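Local coordinates for protein VirX1 (Cyanophage Syn10, PDB 6QGM) that probably works as a flavin-dependent halogenase of a marine virus, adding iodine to a range of substrates, at residues B[91-96]-B[139-144]; B[155-158]-B[162-165]; B[33-38]-B[209-214]; B[191-196]-B[229-234]. All blocks are in the same frame, centred on the assembly; numbering follows the deposited sequence.

Contact 1. Residues B[91-96]-B[139-144]; sequences VFEYPF and YLAEHN
Glu93, on the edge strand 91-95 of a mixed sheet, lies against Ala141 and Glu142 in the last turn of helix 137-143: a small buried strand-to-helix contact with no hydrogen bond across it. The aliphatic surface of the helix meets the carboxylate of the strand. Glu93 OE1 lies 4.1 Å from Ala141 CB, while Glu93 OE2 lies 4.0 Å from Glu142 CG, so the two oxygens touch successive residues of one helical turn. Alanine suits this place because its single methyl lets the helix come close to the strand. The side chain of Glu93 sets out toward the helix, and a bend at chi2 (-92°) folds the carboxylate over to meet both residues. Glu142 runs extended beyond CG and crosses it at a slant, the two carboxylate planes being 32° apart.

The acids come near without pairing, Glu93 OE2 being 4.7 Å from Glu142 OE2. Each has its own cation: Arg80 of the adjoining strand 78-82 forms a salt bridge with Glu93, whose other oxygen is bonded to Ser78 OG, and Arg132 forms one with Glu142. These arginines would offset the like charges and keep both groups ionised. Just past the contact the helix stops at Asn144, whose positive phi and bonds back into the last turn make a Schellman motif. The arrangement is that of a helix end laid over one face of a sheet, near its edge strand.

Contact 2. Residues B[155-158]-B[162-165]; sequences PNFN and DTAY
Asp162 and Asn158 grip one another twice, through two bonds that run in opposite directions. The amide Asn158 N donates a hydrogen bond to Asp162 OD2 at 2.9 Å, with an N-H...O angle of 155°, meeting the oxygen from above the carboxylate plane. In return Asp162 N donates to Asn158 O at 2.7 Å, arriving almost in line with the C=O bond. That second bond spans four residues, as in an alpha helix, while the first uses an aspartate to satisfy the amide of the residue just before the helix.

Phe157 packs against the same side chain. Its CD1 lies 3.6 Å from Asp162 CB, and the two side chains run antiparallel alongside one another, ring and carboxylate planes 36° apart. Farther along, Phe157 CZ is 3.3 Å from Thr163 OG1, which sits at the ring edge near its plane. A chi1 of 171° sends CG of Phe157 away from the backbone N, and the ring then extends to Asp162 CB and Thr163 OG1. A large flat apolar group suits this buried corner, where the small threonine hydroxyl is turned back in a weak hydrogen bond to Phe159 O.

Asn158 is the N-cap of helix 159-162, its OD1 weakly bonded to Trp161 N. Arg486 of the second subunit packs on both Asn158 and Asp162. Within the chain, this short helix leads straight into strand 164-168, the middle strand of a three-stranded antiparallel sheet, while Phe157 leans on helix 137-143 through Asn137 and Leu140.

Contact 3. Residues B[33-38]-B[209-214]; sequences ALIEDP and IILDQE
Ile35 reaches over to Ile209 and Leu211 in a purely apolar contact between two strands that are not neighbours: strand 187-198 runs between 31-36 and 206-211 in the sheet. The backbones stay apart, Ile35 CA and Leu211 CA being 8.8 Å from each other, and side chains alone bridge the distance. All three are branched aliphatic residues, long enough to meet over the intervening strand and suited to its buried face. Ile35 CG2 lies against Leu211 CD1 at 3.4 Å, the two side chains crossing at an angle, and Ile35 CD1 meets Ile209 CD1 tip to tip at 3.9 Å. In Ile209, CG1 stands between the backbone N and the carbonyl carbon (chi1 57°), and the chain then runs out straight to present its end methyl.

Past Leu211 the contact opens toward solvent, where polar Asp37, Asp212 and Gln213 are at home. Asp37 OD2 and Asp212 OD1 stay 6.2 Å apart, and Asp212 OD1 is bonded to Lys192 N. Asp212 and Gln213 both have left-handed helical backbone angles, and Glu214 N bonds back to Leu211 O at 3.0 Å, closing a tight exposed turn into strand 215-217.

Ile217 of that strand touches all three residues of the cluster, and Ile209 also rests on Val10 of strand 6-10. Leu34 packs instead on Trp17 and Ala20 of helix 14-26.

Contact 4. Residues B[191-196]-B[229-234]; sequences GKVTGY and KSLLLG
Val193 packs against Leu231 and Leu232 at the start of a helix that is wound wider than usual, with a pi-type turn at 231-234. The fold is Rossmann-type, as expected of a family in the NADP_Rossmann clan, and here helix 231-236 is laid near strand 187-198 of its main sheet. The contact is small and apolar. Leu231 CG is anti to the backbone N (chi1 -175°), which carries the isobutyl end out toward the strand. Its CD2 then lies 3.8 Å from Val193 CG1, the two side chains lying side by side with their ends directed opposite ways. The branched valine suits a strand, and one of its methyls, CG1, meets both leucines; Val193 also rests on Ile209, Leu211 and Val10.

The strand is irregular too. Directly after Val193, Thr194 and Gly195 both face Ile210, forming a classic beta bulge, and Thr194 OG1 accepts a bond from Gln213 N.

At the helix start the backbone amides are supplied with oxygens from outside the segment: Leu231 N bonds to Thr226 OG1, while Leu232 N and Leu233 N both bond to Asp224 OD2. This shared carboxylate would suit the positive end of the helix dipole. Gly234 N bonds to Ser230 OG at 3.0 Å, and Gly234, lacking a side chain, allows that hydroxyl to sit close.

Leu232 adds a looser touch, its CD1 lying 4.3 Å from Val193 CG1, whereas Leu231 CD2 also comes to 3.6 Å from the carbonyl oxygen Val193 O.

How the contacts relate
The contacts form two groups, with the centres of contacts 1 and 3 about 45 Å apart. Contacts 1 and 2 touch, Phe96 packing on Asp162 and Ala164, and both involve polar groups: carboxylates paired with arginines in contact 1, and a carboxylate holding a backbone amide in contact 2, where a second subunit also reaches in. Contacts 3 and 4 belong to the Rossmann-type sheet, farther from the chain's centre, and are purely aliphatic across their segments. They share that sheet, in which strand 187-198 of contact 4 lies between the two strands of contact 3. All four are largely buried; contact 3 runs out into an exposed turn, and contact 2 has an exposed residue at its margin.

Contact 1. Residues B[91-96]-B[139-144]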
loop_
_atom_site.group_PDB
_atom_site.type_symbol
_atom_site.label_atom_id
_atom_site.label_comp_id
_atom_site.label_asym_id
_atom_site.label_seq_id
_atom_site.Cartn_x
_atom_site.Cartn_y
_atom_site.Cartn_z
ATOM N N VAL B 91 1.707 29.862 -21.365
ATOM C CA VAL B 91 2.827 29.627 -20.412
ATOM C C VAL B 91 2.259 29.207 -19.056
ATOM O O VAL B 91 1.221 29.719 -18.658
ATOM C CB VAL B 91 3.701 30.885 -20.278
ATOM C CG1 VAL B 91 4.902 30.623 -19.388
ATOM C CG2 VAL B 91 4.139 31.415 -21.628
ATOM N N PHE B 92 2.943 28.296 -18.383
ATOM C CA PHE B 92 2.699 27.968 -16.966
ATOM C C PHE B 92 4.034 27.609 -16.323
ATOM O O PHE B 92 4.984 27.278 -17.048
ATOM C CB PHE B 92 1.613 26.905 -16.836
ATOM C CG PHE B 92 1.910 25.553 -17.428
ATOM C CD1 PHE B 92 2.511 24.558 -16.669
ATOM C CD2 PHE B 92 1.509 25.240 -18.713
ATOM C CE1 PHE B 92 2.743 23.294 -17.198
ATOM C CE2 PHE B 92 1.745 23.979 -19.240
ATOM C CZ PHE B 92 2.371 23.014 -18.487
ATOM N N GLU B 93 4.107 27.734 -14.997
ATOM C CA GLU B 93 5.354 27.500 -14.239
ATOM C C GLU B 93 5.176 26.267 -13.353
ATOM O O GLU B 93 4.030 25.960 -12.940
ATOM C CB GLU B 93 5.703 28.733 -13.417
ATOM C CG GLU B 93 5.605 30.039 -14.190
ATOM C CD GLU B 93 6.867 30.540 -14.880
ATOM O OE1 GLU B 93 7.969 29.970 -14.636
ATOM O OE2 GLU B 93 6.744 31.518 -15.663
ATOM N N TYR B 94 6.287 25.565 -13.138
ATOM C CA TYR B 94 6.556 24.711 -11.955
ATOM C C TYR B 94 7.645 25.421 -11.161
ATOM O O TYR B 94 8.826 25.215 -11.418
ATOM C CB TYR B 94 6.960 23.296 -12.381
ATOM C CG TYR B 94 7.192 22.325 -11.254
ATOM C CD1 TYR B 94 6.663 22.564 -9.995
ATOM C CD2 TYR B 94 7.934 21.164 -11.435
ATOM C CE1 TYR B 94 6.849 21.670 -8.952
ATOM C CE2 TYR B 94 8.124 20.258 -10.404
ATOM C CZ TYR B 94 7.587 20.518 -9.156
ATOM O OH TYR B 94 7.748 19.655 -8.113
ATOM N N PRO B 95 7.272 26.327 -10.220
ATOM C CA PRO B 95 8.244 27.057 -9.402
ATOM C C PRO B 95 8.786 26.160 -8.289
ATOM O O PRO B 95 8.082 25.257 -7.917
ATOM C CB PRO B 95 7.405 28.196 -8.826
ATOM C CG PRO B 95 6.053 27.568 -8.653
ATOM C CD PRO B 95 5.889 26.676 -9.864
ATOM N N PHE B 96 9.993 26.420 -7.780
ATOM C CA PHE B 96 10.612 25.650 -6.670
ATOM C C PHE B 96 9.958 26.061 -5.345
ATOM O O PHE B 96 9.632 27.245 -5.122
ATOM C CB PHE B 96 12.119 25.865 -6.634
ATOM C CG PHE B 96 12.858 25.081 -7.680
ATOM C CD1 PHE B 96 12.838 23.696 -7.668
ATOM C CD2 PHE B 96 13.574 25.724 -8.675
ATOM C CE1 PHE B 96 13.522 22.960 -8.630
ATOM C CE2 PHE B 96 14.259 24.990 -9.641
ATOM C CZ PHE B 96 14.219 23.604 -9.632
ATOM N N TYR B 139 6.358 34.643 -8.683
ATOM C CA TYR B 139 6.458 36.099 -8.972
ATOM C C TYR B 139 7.893 36.484 -9.345
ATOM O O TYR B 139 8.059 37.304 -10.269
ATOM C CB TYR B 139 6.009 36.933 -7.771
ATOM C CG TYR B 139 4.563 36.752 -7.389
ATOM C CD1 TYR B 139 3.561 37.351 -8.127
ATOM C CD2 TYR B 139 4.196 36.019 -6.278
ATOM C CE1 TYR B 139 2.231 37.186 -7.791
ATOM C CE2 TYR B 139 2.873 35.875 -5.910
ATOM C CZ TYR B 139 1.881 36.469 -6.666
ATOM O OH TYR B 139 0.563 36.330 -6.331
ATOM N N LEU B 140 8.890 35.949 -8.631
ATOM C CA LEU B 140 10.333 36.178 -8.921
ATOM C C LEU B 140 10.606 35.691 -10.352
ATOM O O LEU B 140 11.179 36.454 -11.158
ATOM C CB LEU B 140 11.200 35.419 -7.914
ATOM C CG LEU B 140 11.053 35.840 -6.451
ATOM C CD1 LEU B 140 11.967 35.012 -5.535
ATOM C CD2 LEU B 140 11.310 37.340 -6.280
ATOM N N ALA B 141 10.195 34.457 -10.641
ATOM C CA ALA B 141 10.346 33.797 -11.951
ATOM C C ALA B 141 9.660 34.648 -13.016
ATOM O O ALA B 141 10.281 34.915 -14.043
ATOM C CB ALA B 141 9.774 32.410 -11.894
ATOM N N GLU B 142 8.439 35.101 -12.748
ATOM C CA GLU B 142 7.575 35.779 -13.754
ATOM C C GLU B 142 8.134 37.164 -14.088
ATOM O O GLU B 142 8.112 37.501 -15.272
ATOM C CB GLU B 142 6.121 35.859 -13.280
ATOM C CG GLU B 142 5.372 34.569 -13.528
ATOM C CD GLU B 142 3.858 34.632 -13.465
ATOM O OE1 GLU B 142 3.307 35.728 -13.609
ATOM O OE2 GLU B 142 3.225 33.565 -13.303
ATOM N N HIS B 143 8.622 37.924 -13.105
ATOM C CA HIS B 143 9.141 39.306 -13.317
ATOM C C HIS B 143 10.675 39.317 -13.341
ATOM O O HIS B 143 11.242 40.414 -13.351
ATOM C CB HIS B 143 8.530 40.244 -12.271
ATOM C CG HIS B 143 7.049 40.307 -12.385
ATOM N ND1 HIS B 143 6.226 39.379 -11.800
ATOM C CD2 HIS B 143 6.247 41.155 -13.040
ATOM C CE1 HIS B 143 4.973 39.659 -12.074
ATOM N NE2 HIS B 143 4.954 40.766 -12.808
ATOM N N ASN B 144 11.315 38.140 -13.368
ATOM C CA ASN B 144 12.784 37.986 -13.556
ATOM C C ASN B 144 13.515 38.786 -12.463
ATOM O O ASN B 144 14.466 39.535 -12.778
ATOM C CB ASN B 144 13.190 38.428 -14.967
ATOM C CG ASN B 144 14.583 37.991 -15.341
ATOM O OD1 ASN B 144 14.975 36.847 -15.087
ATOM N ND2 ASN B 144 15.329 38.908 -15.938
#

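Contact 2. Residues B[155-158]-B[162-165]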
loop_
_atom_site.group_PDB
_atom_site.type_symbol
_atom_site.label_atom_id
_atom_site.label_comp_id
_atom_site.label_asym_id
_atom_site.label_seq_id
_atom_site.Cartn_x
_atom_site.Cartn_y
_atom_site.Cartn_z
ATOM N N PRO B 155 6.350 35.269 0.619
ATOM C CA PRO B 155 5.892 34.204 1.509
ATOM C C PRO B 155 6.408 32.816 1.121
ATOM O O PRO B 155 6.339 32.492 -0.043
ATOM C CB PRO B 155 4.369 34.221 1.360
ATOM C CG PRO B 155 4.044 35.607 0.849
ATOM C CD PRO B 155 5.236 35.996 -0.002
ATOM N N ASN B 156 6.924 32.064 2.099
ATOM C CA ASN B 156 7.216 30.609 1.975
ATOM C C ASN B 156 8.310 30.356 0.932
ATOM O O ASN B 156 8.326 29.267 0.344
ATOM C CB ASN B 156 5.942 29.813 1.656
ATOM C CG ASN B 156 5.263 29.280 2.906
ATOM O OD1 ASN B 156 4.050 29.434 3.095
ATOM N ND2 ASN B 156 6.046 28.670 3.783
ATOM N N PHE B 157 9.221 31.315 0.743
ATOM C CA PHE B 157 10.393 31.230 -0.164
ATOM C C PHE B 157 11.671 31.315 0.667
ATOM O O PHE B 157 11.824 32.276 1.442
ATOM C CB PHE B 157 10.370 32.370 -1.179
ATOM C CG PHE B 157 11.628 32.507 -2.004
ATOM C CD1 PHE B 157 11.980 31.532 -2.936
ATOM C CD2 PHE B 157 12.448 33.615 -1.848
ATOM C CE1 PHE B 157 13.142 31.660 -3.692
ATOM C CE2 PHE B 157 13.595 33.740 -2.614
ATOM C CZ PHE B 157 13.946 32.771 -3.531
ATOM N N ASN B 158 12.560 30.336 0.482
ATOM C CA ASN B 158 13.864 30.219 1.186
ATOM C C ASN B 158 14.966 30.262 0.117
ATOM O O ASN B 158 15.152 29.254 -0.560
ATOM C CB ASN B 158 13.863 28.964 2.058
ATOM C CG ASN B 158 15.211 28.589 2.646
ATOM O OD1 ASN B 158 16.276 28.961 2.141
ATOM N ND2 ASN B 158 15.155 27.831 3.722
ATOM N N ASP B 162 15.185 27.039 -2.173
ATOM C CA ASP B 162 14.107 27.206 -3.185
ATOM C C ASP B 162 14.652 27.881 -4.441
ATOM O O ASP B 162 13.853 28.124 -5.362
ATOM C CB ASP B 162 12.929 28.024 -2.647
ATOM C CG ASP B 162 12.122 27.297 -1.588
ATOM O OD1 ASP B 162 12.217 26.044 -1.528
ATOM O OD2 ASP B 162 11.399 27.996 -0.827
ATOM N N THR B 163 15.951 28.176 -4.489
ATOM C CA THR B 163 16.635 28.637 -5.720
ATOM C C THR B 163 17.669 27.587 -6.103
ATOM O O THR B 163 18.522 27.277 -5.258
ATOM C CB THR B 163 17.257 30.023 -5.550
ATOM O OG1 THR B 163 16.278 30.926 -5.024
ATOM C CG2 THR B 163 17.753 30.575 -6.861
ATOM N N ALA B 164 17.556 27.056 -7.322
ATOM C CA ALA B 164 18.555 26.180 -7.974
ATOM C C ALA B 164 19.344 27.011 -8.998
ATOM O O ALA B 164 19.326 28.253 -8.885
ATOM C CB ALA B 164 17.869 24.996 -8.603
ATOM N N TYR B 165 20.018 26.363 -9.961
ATOM C CA TYR B 165 21.124 26.972 -10.755
ATOM C C TYR B 165 21.090 26.477 -12.202
ATOM O O TYR B 165 20.692 25.332 -12.441
ATOM C CB TYR B 165 22.470 26.632 -10.113
ATOM C CG TYR B 165 22.542 26.910 -8.630
ATOM C CD1 TYR B 165 22.129 25.973 -7.696
ATOM C CD2 TYR B 165 23.013 28.114 -8.147
ATOM C CE1 TYR B 165 22.186 26.215 -6.330
ATOM C CE2 TYR B 165 23.070 28.381 -6.787
ATOM C CZ TYR B 165 22.666 27.427 -5.876
ATOM O OH TYR B 165 22.742 27.690 -4.541
#

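Contact 3. Residues B[33-38]-B[209-214]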
loop_
_atom_site.group_PDB
_atom_site.type_symbol
_atom_site.label_atom_id
_atom_site.label_comp_id
_atom_site.label_asym_id
_atom_site.label_seq_id
_atom_site.Cartn_x
_atom_site.Cartn_y
_atom_site.Cartn_z
ATOM N N ALA B 33 41.403 7.556 -7.498
ATOM C CA ALA B 33 42.005 7.947 -8.792
ATOM C C ALA B 33 40.878 8.248 -9.778
ATOM O O ALA B 33 39.807 7.587 -9.682
ATOM C CB ALA B 33 42.911 6.860 -9.296
ATOM N N LEU B 34 41.081 9.242 -10.653
ATOM C CA LEU B 34 40.158 9.543 -11.779
ATOM C C LEU B 34 40.911 9.439 -13.105
ATOM O O LEU B 34 41.898 10.177 -13.288
ATOM C CB LEU B 34 39.537 10.932 -11.616
ATOM C CG LEU B 34 38.393 11.219 -12.587
ATOM C CD1 LEU B 34 37.304 12.029 -11.925
ATOM C CD2 LEU B 34 38.890 11.899 -13.855
ATOM N N ILE B 35 40.429 8.555 -13.983
ATOM C CA ILE B 35 40.993 8.294 -15.338
ATOM C C ILE B 35 40.175 9.106 -16.342
ATOM O O ILE B 35 38.940 8.904 -16.422
ATOM C CB ILE B 35 40.973 6.786 -15.641
ATOM C CG1 ILE B 35 41.874 6.009 -14.675
ATOM C CG2 ILE B 35 41.334 6.523 -17.087
ATOM C CD1 ILE B 35 41.394 4.616 -14.379
ATOM N N GLU B 36 40.853 9.993 -17.065
ATOM C CA GLU B 36 40.244 10.958 -18.013
ATOM C C GLU B 36 41.075 10.878 -19.295
ATOM O O GLU B 36 42.306 10.781 -19.177
ATOM C CB GLU B 36 40.193 12.317 -17.312
ATOM C CG GLU B 36 40.100 13.526 -18.221
ATOM C CD GLU B 36 40.235 14.833 -17.453
ATOM O OE1 GLU B 36 39.285 15.193 -16.743
ATOM O OE2 GLU B 36 41.304 15.499 -17.549
ATOM N N ASP B 37 40.428 10.818 -20.463
ATOM C CA ASP B 37 41.081 10.758 -21.799
ATOM C C ASP B 37 41.344 12.192 -22.253
ATOM O O ASP B 37 40.397 12.933 -22.515
ATOM C CB ASP B 37 40.206 10.019 -22.808
ATOM C CG ASP B 37 40.859 9.769 -24.159
ATOM O OD1 ASP B 37 41.662 10.634 -24.602
ATOM O OD2 ASP B 37 40.554 8.699 -24.758
ATOM N N PRO B 38 42.617 12.626 -22.341
ATOM C CA PRO B 38 42.921 13.980 -22.802
ATOM C C PRO B 38 42.273 14.310 -24.164
ATOM O O PRO B 38 41.837 15.420 -24.349
ATOM C CB PRO B 38 44.456 14.008 -22.908
ATOM C CG PRO B 38 44.947 12.868 -22.032
ATOM C CD PRO B 38 43.813 11.866 -21.948
ATOM N N ILE B 209 41.425 -2.794 -14.857
ATOM C CA ILE B 209 41.071 -2.285 -16.218
ATOM C C ILE B 209 42.382 -1.894 -16.906
ATOM O O ILE B 209 43.374 -1.643 -16.173
ATOM C CB ILE B 209 40.056 -1.122 -16.159
ATOM C CG1 ILE B 209 40.570 0.040 -15.306
ATOM C CG2 ILE B 209 38.698 -1.622 -15.690
ATOM C CD1 ILE B 209 39.743 1.290 -15.408
ATOM N N ILE B 210 42.380 -1.868 -18.242
ATOM C CA ILE B 210 43.593 -1.585 -19.057
ATOM C C ILE B 210 43.507 -0.156 -19.600
ATOM O O ILE B 210 42.428 0.228 -20.131
ATOM C CB ILE B 210 43.783 -2.607 -20.196
ATOM C CG1 ILE B 210 43.414 -4.022 -19.781
ATOM C CG2 ILE B 210 45.210 -2.534 -20.721
ATOM C CD1 ILE B 210 44.176 -4.489 -18.616
ATOM N N LEU B 211 44.631 0.565 -19.484
ATOM C CA LEU B 211 44.850 1.947 -19.971
ATOM C C LEU B 211 45.785 1.916 -21.184
ATOM O O LEU B 211 46.913 1.403 -21.039
ATOM C CB LEU B 211 45.470 2.755 -18.830
ATOM C CG LEU B 211 44.898 4.155 -18.674
ATOM C CD1 LEU B 211 43.545 4.091 -17.988
ATOM C CD2 LEU B 211 45.855 5.054 -17.907
ATOM N N ASP B 212 45.343 2.460 -22.322
ATOM C CA ASP B 212 46.164 2.610 -23.557
ATOM C C ASP B 212 46.773 1.255 -23.947
ATOM O O ASP B 212 47.968 1.228 -24.328
ATOM C CB ASP B 212 47.244 3.678 -23.345
ATOM C CG ASP B 212 46.695 4.999 -22.842
ATOM O OD1 ASP B 212 45.627 5.427 -23.363
ATOM O OD2 ASP B 212 47.331 5.581 -21.929
ATOM N N GLN B 213 45.993 0.175 -23.831
ATOM C CA GLN B 213 46.399 -1.209 -24.202
ATOM C C GLN B 213 47.728 -1.592 -23.515
ATOM O O GLN B 213 48.447 -2.424 -24.088
ATOM C CB GLN B 213 46.487 -1.312 -25.733
ATOM C CG GLN B 213 45.122 -1.572 -26.358
ATOM C CD GLN B 213 44.959 -1.274 -27.821
ATOM O OE1 GLN B 213 45.733 -1.758 -28.639
ATOM N NE2 GLN B 213 43.920 -0.519 -28.151
ATOM N N GLU B 214 48.053 -1.028 -22.347
ATOM C CA GLU B 214 49.352 -1.273 -21.658
ATOM C C GLU B 214 49.163 -1.378 -20.134
ATOM O O GLU B 214 49.424 -2.461 -19.580
ATOM C CB GLU B 214 50.371 -0.184 -22.022
ATOM C CG GLU B 214 50.944 -0.317 -23.409
ATOM C CD GLU B 214 51.452 -1.709 -23.754
ATOM O OE1 GLU B 214 51.868 -2.456 -22.834
ATOM O OE2 GLU B 214 51.398 -2.059 -24.939
#

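Contact 4. Residues B[191-196]-B[229-234]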
loop_
_atom_site.group_PDB
_atom_site.type_symbol
_atom_site.label_atom_id
_atom_site.label_comp_id
_atom_site.label_asym_id
_atom_site.label_seq_id
_atom_site.Cartn_x
_atom_site.Cartn_y
_atom_site.Cartn_z
ATOM N N GLY B 191 44.647 9.056 -19.682
ATOM C CA GLY B 191 44.656 7.788 -20.423
ATOM C C GLY B 191 43.288 7.382 -20.929
ATOM O O GLY B 191 42.280 7.878 -20.416
ATOM N N LYS B 192 43.290 6.543 -21.960
ATOM C CA LYS B 192 42.100 5.903 -22.573
ATOM C C LYS B 192 41.997 4.494 -21.984
ATOM O O LYS B 192 42.990 3.750 -22.078
ATOM C CB LYS B 192 42.259 5.878 -24.099
ATOM C CG LYS B 192 41.192 5.096 -24.857
ATOM C CD LYS B 192 41.151 5.367 -26.324
ATOM C CE LYS B 192 40.419 4.293 -27.097
ATOM N NZ LYS B 192 40.841 4.318 -28.516
ATOM N N VAL B 193 40.865 4.170 -21.358
ATOM C CA VAL B 193 40.498 2.783 -20.945
ATOM C C VAL B 193 40.179 1.982 -22.211
ATOM O O VAL B 193 39.202 2.352 -22.889
ATOM C CB VAL B 193 39.298 2.773 -19.986
ATOM C CG1 VAL B 193 38.840 1.355 -19.683
ATOM C CG2 VAL B 193 39.631 3.534 -18.715
ATOM N N THR B 194 40.973 0.947 -22.515
ATOM C CA THR B 194 40.883 0.156 -23.772
ATOM C C THR B 194 40.260 -1.216 -23.506
ATOM O O THR B 194 39.600 -1.726 -24.425
ATOM C CB THR B 194 42.247 0.026 -24.463
ATOM O OG1 THR B 194 43.149 -0.747 -23.666
ATOM C CG2 THR B 194 42.858 1.376 -24.767
ATOM N N GLY B 195 40.457 -1.789 -22.315
ATOM C CA GLY B 195 39.995 -3.153 -21.992
ATOM C C GLY B 195 39.958 -3.419 -20.495
ATOM O O GLY B 195 40.094 -2.456 -19.690
ATOM N N TYR B 196 39.797 -4.693 -20.128
ATOM C CA TYR B 196 39.634 -5.153 -18.722
ATOM C C TYR B 196 39.996 -6.629 -18.612
ATOM O O TYR B 196 40.027 -7.295 -19.607
ATOM C CB TYR B 196 38.183 -4.985 -18.272
ATOM C CG TYR B 196 37.229 -5.903 -18.989
ATOM C CD1 TYR B 196 36.621 -5.501 -20.163
ATOM C CD2 TYR B 196 36.915 -7.155 -18.498
ATOM C CE1 TYR B 196 35.722 -6.309 -20.841
ATOM C CE2 TYR B 196 36.055 -7.995 -19.195
ATOM C CZ TYR B 196 35.430 -7.558 -20.346
ATOM O OH TYR B 196 34.558 -8.348 -21.020
ATOM N N LYS B 229 28.282 6.220 -23.586
ATOM C CA LYS B 229 29.191 5.074 -23.866
ATOM C C LYS B 229 28.861 3.920 -22.909
ATOM O O LYS B 229 28.753 2.765 -23.372
ATOM C CB LYS B 229 30.657 5.440 -23.638
ATOM C CG LYS B 229 31.410 6.077 -24.784
ATOM C CD LYS B 229 32.840 6.246 -24.358
ATOM C CE LYS B 229 33.798 6.653 -25.453
ATOM N NZ LYS B 229 35.151 6.859 -24.878
ATOM N N SER B 230 28.726 4.228 -21.613
ATOM C CA SER B 230 28.574 3.243 -20.514
ATOM C C SER B 230 29.601 2.131 -20.717
ATOM O O SER B 230 29.194 0.960 -20.801
ATOM C CB SER B 230 27.161 2.701 -20.433
ATOM O OG SER B 230 26.986 1.956 -19.238
ATOM N N LEU B 231 30.886 2.492 -20.810
ATOM C CA LEU B 231 31.982 1.554 -21.169
ATOM C C LEU B 231 32.112 0.440 -20.125
ATOM O O LEU B 231 32.301 -0.696 -20.527
ATOM C CB LEU B 231 33.288 2.334 -21.315
ATOM C CG LEU B 231 34.464 1.504 -21.810
ATOM C CD1 LEU B 231 34.204 1.023 -23.248
ATOM C CD2 LEU B 231 35.781 2.281 -21.684
ATOM N N LEU B 232 32.044 0.752 -18.833
ATOM C CA LEU B 232 32.311 -0.230 -17.736
ATOM C C LEU B 232 31.026 -0.994 -17.389
ATOM O O LEU B 232 31.066 -2.227 -17.351
ATOM C CB LEU B 232 32.892 0.491 -16.514
ATOM C CG LEU B 232 34.420 0.583 -16.471
ATOM C CD1 LEU B 232 35.010 1.210 -17.730
ATOM C CD2 LEU B 232 34.865 1.348 -15.232
ATOM N N LEU B 233 29.919 -0.292 -17.162
ATOM C CA LEU B 233 28.648 -0.915 -16.708
ATOM C C LEU B 233 28.012 -1.671 -17.877
ATOM O O LEU B 233 27.803 -2.905 -17.761
ATOM C CB LEU B 233 27.716 0.171 -16.161
ATOM C CG LEU B 233 26.363 -0.325 -15.657
ATOM C CD1 LEU B 233 26.534 -1.512 -14.719
ATOM C CD2 LEU B 233 25.589 0.783 -14.966
ATOM N N GLY B 234 27.723 -0.942 -18.955
ATOM C CA GLY B 234 27.017 -1.455 -20.149
ATOM C C GLY B 234 27.889 -2.402 -20.968
ATOM O O GLY B 234 27.442 -3.540 -21.172
#